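Local coordinates for cell wall surface anchor family protein (Streptococcus agalactiae serogroup V, PDB 3TW0) that forms the adhesive tip pilin of the Group B Streptococcus pilus and probably mediates attachment to the host through its magnesium-binding von Willebrand factor A-type domain, at residues 213-216 with 222-225. The protein carries 2 engineered substitutions. Residues are numbered along the deposited sequence; the frame is centred on the assembly and turned at random.
Sequences DFII and QIVK
I223 overlaps the backbone of I215 and I216 with the end of its longer branch: CD1 of I223 comes to 3.2 Å from O of I215 and 3.6 Å from C of I216. A chi1 of 63° places CG1 of I223 over its own backbone, flanked by N and C, and the extended second torsion (chi2 163°) carries CD1 across to the facing chain. The shorter branches also meet, CG2 of I215 lying 4.2 Å from CG2 of I223 as the methyl contact; the two side chains cross at a slant. One water bridges the carbonyls, donating to O of I215 at 2.6 Å and to O of I223 at 2.8 Å. The nearest CA atoms, those of I215 and I223, are 7.0 Å apart, and 129 Å² is buried between the segments. Both belong to the long excursion between strands 165-172 and 319-324, neighbours in the parallel sheet of the vWFA fold, and the contact joins the loop before the short helix 220-223 to I223. The D213-K202 salt bridge and a backbone hydrogen bond between I215 and A181 link this loop to other parts of the excursion, while I216 packs on M150 of helix 145-159.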
ATOM      1  N   ASP A 213      -6.958   4.304  16.342  1.00 17.91           N
ATOM      2  CA  ASP A 213      -8.003   5.019  15.630  1.00 16.86           C
ATOM      3  C   ASP A 213      -7.993   4.689  14.143  1.00 16.12           C
ATOM      4  O   ASP A 213      -8.602   5.412  13.350  1.00 16.28           O
ATOM      5  CB  ASP A 213      -7.866   6.531  15.816  1.00 16.75           C
ATOM      6  CG  ASP A 213      -8.094   6.956  17.247  1.00 19.75           C
ATOM      7  OD1 ASP A 213      -9.156   6.609  17.821  1.00 19.76           O
ATOM      8  OD2 ASP A 213      -7.204   7.623  17.799  1.00 19.40           O
ATOM      9  N   PHE A 214      -7.278   3.626  13.777  1.00 15.92           N
ATOM     10  CA  PHE A 214      -7.451   2.970  12.468  1.00 15.43           C
ATOM     11  C   PHE A 214      -8.249   1.666  12.667  1.00 16.12           C
ATOM     12  O   PHE A 214      -8.232   1.058  13.756  1.00 16.40           O
ATOM     13  CB  PHE A 214      -6.105   2.645  11.801  1.00 14.60           C
ATOM     14  CG  PHE A 214      -5.409   3.841  11.162  1.00 14.72           C
ATOM     15  CD1 PHE A 214      -5.562   4.120   9.793  1.00 12.46           C
ATOM     16  CD2 PHE A 214      -4.571   4.661  11.922  1.00 14.85           C
ATOM     17  CE1 PHE A 214      -4.903   5.214   9.175  1.00 11.45           C
ATOM     18  CE2 PHE A 214      -3.897   5.753  11.340  1.00 12.19           C
ATOM     19  CZ  PHE A 214      -4.063   6.045   9.961  1.00 14.77           C
ATOM     20  N   ILE A 215      -8.977   1.264  11.621  1.00 16.11           N
ATOM     21  CA  ILE A 215      -9.697  -0.014  11.605  1.00 16.09           C
ATOM     22  C   ILE A 215      -8.734  -1.079  11.170  1.00 15.30           C
ATOM     23  O   ILE A 215      -8.373  -1.187  10.009  1.00 16.12           O
ATOM     24  CB  ILE A 215     -10.939   0.015  10.669  1.00 16.61           C
ATOM     25  CG1 ILE A 215     -11.802   1.247  11.013  1.00 14.01           C
ATOM     26  CG2 ILE A 215     -11.762  -1.285  10.809  1.00 14.99           C
ATOM     27  CD1 ILE A 215     -13.179   1.299  10.295  1.00 14.88           C
ATOM     28  N   ILE A 216      -8.321  -1.877  12.126  1.00 15.86           N
ATOM     29  CA  ILE A 216      -7.262  -2.840  11.921  1.00 17.31           C
ATOM     30  C   ILE A 216      -7.723  -4.246  12.278  1.00 17.30           C
ATOM     31  O   ILE A 216      -7.119  -5.226  11.847  1.00 18.45           O
ATOM     32  CB  ILE A 216      -6.055  -2.476  12.840  1.00 17.06           C
ATOM     33  CG1 ILE A 216      -5.499  -1.094  12.453  1.00 19.55           C
ATOM     34  CG2 ILE A 216      -4.996  -3.537  12.818  1.00 18.59           C
ATOM     35  CD1 ILE A 216      -4.795  -1.047  11.215  1.00 18.96           C
ATOM     36  N   GLN A 222     -11.713  -7.392   3.944  1.00 15.05           N
ATOM     37  CA  GLN A 222     -13.003  -6.774   4.286  1.00 15.49           C
ATOM     38  C   GLN A 222     -12.942  -5.409   4.926  1.00 15.38           C
ATOM     39  O   GLN A 222     -13.994  -4.821   5.154  1.00 16.31           O
ATOM     40  CB  GLN A 222     -13.826  -7.679   5.182  1.00 16.24           C
ATOM     41  CG  GLN A 222     -14.937  -8.452   4.438  1.00 21.26           C
ATOM     42  CD  GLN A 222     -14.995  -9.798   4.995  1.00 29.35           C
ATOM     43  OE1 GLN A 222     -14.134 -10.166   5.820  1.00 34.06           O
ATOM     44  NE2 GLN A 222     -15.968 -10.578   4.566  1.00 29.91           N
ATOM     45  N   ILE A 223     -11.753  -4.900   5.235  1.00 13.85           N
ATOM     46  CA  ILE A 223     -11.677  -3.598   5.953  1.00 14.75           C
ATOM     47  C   ILE A 223     -10.805  -2.509   5.271  1.00 14.98           C
ATOM     48  O   ILE A 223     -10.843  -1.341   5.636  1.00 15.61           O
ATOM     49  CB  ILE A 223     -11.162  -3.766   7.443  1.00 13.94           C
ATOM     50  CG1 ILE A 223      -9.730  -4.309   7.478  1.00 14.05           C
ATOM     51  CG2 ILE A 223     -12.125  -4.621   8.287  1.00 13.82           C
ATOM     52  CD1 ILE A 223      -9.019  -4.108   8.872  1.00 12.87           C
ATOM     53  N   VAL A 224      -9.980  -2.909   4.329  1.00 14.68           N
ATOM     54  CA  VAL A 224      -8.996  -2.018   3.749  1.00 14.97           C
ATOM     55  C   VAL A 224      -9.593  -1.027   2.751  1.00 14.64           C
ATOM     56  O   VAL A 224     -10.647  -1.287   2.150  1.00 14.54           O
ATOM     57  CB  VAL A 224      -7.967  -2.897   3.061  1.00 14.46           C
ATOM     58  CG1 VAL A 224      -7.499  -2.295   1.788  1.00 18.24           C
ATOM     59  CG2 VAL A 224      -6.836  -3.278   4.020  1.00 15.21           C
ATOM     60  N   LYS A 225      -8.925   0.115   2.556  1.00 14.44           N
ATOM     61  CA  LYS A 225      -9.334   1.071   1.499  1.00 13.94           C
ATOM     62  C   LYS A 225      -8.454   0.885   0.281  1.00 14.68           C
ATOM     63  O   LYS A 225      -7.250   0.601   0.405  1.00 14.62           O
ATOM     64  CB  LYS A 225      -9.232   2.544   1.975  1.00 13.05           C
ATOM     65  CG  LYS A 225     -10.152   2.916   3.151  1.00 11.85           C
ATOM     66  CD  LYS A 225     -11.617   2.702   2.852  1.00 10.17           C
ATOM     67  CE  LYS A 225     -12.496   3.022   4.055  1.00  9.21           C
ATOM     68  NZ  LYS A 225     -13.925   3.446   3.681  1.00 12.10           N
TER
HETATM   69  O   HOH W   1      -8.875  -0.548   7.508  1.00 19.60           O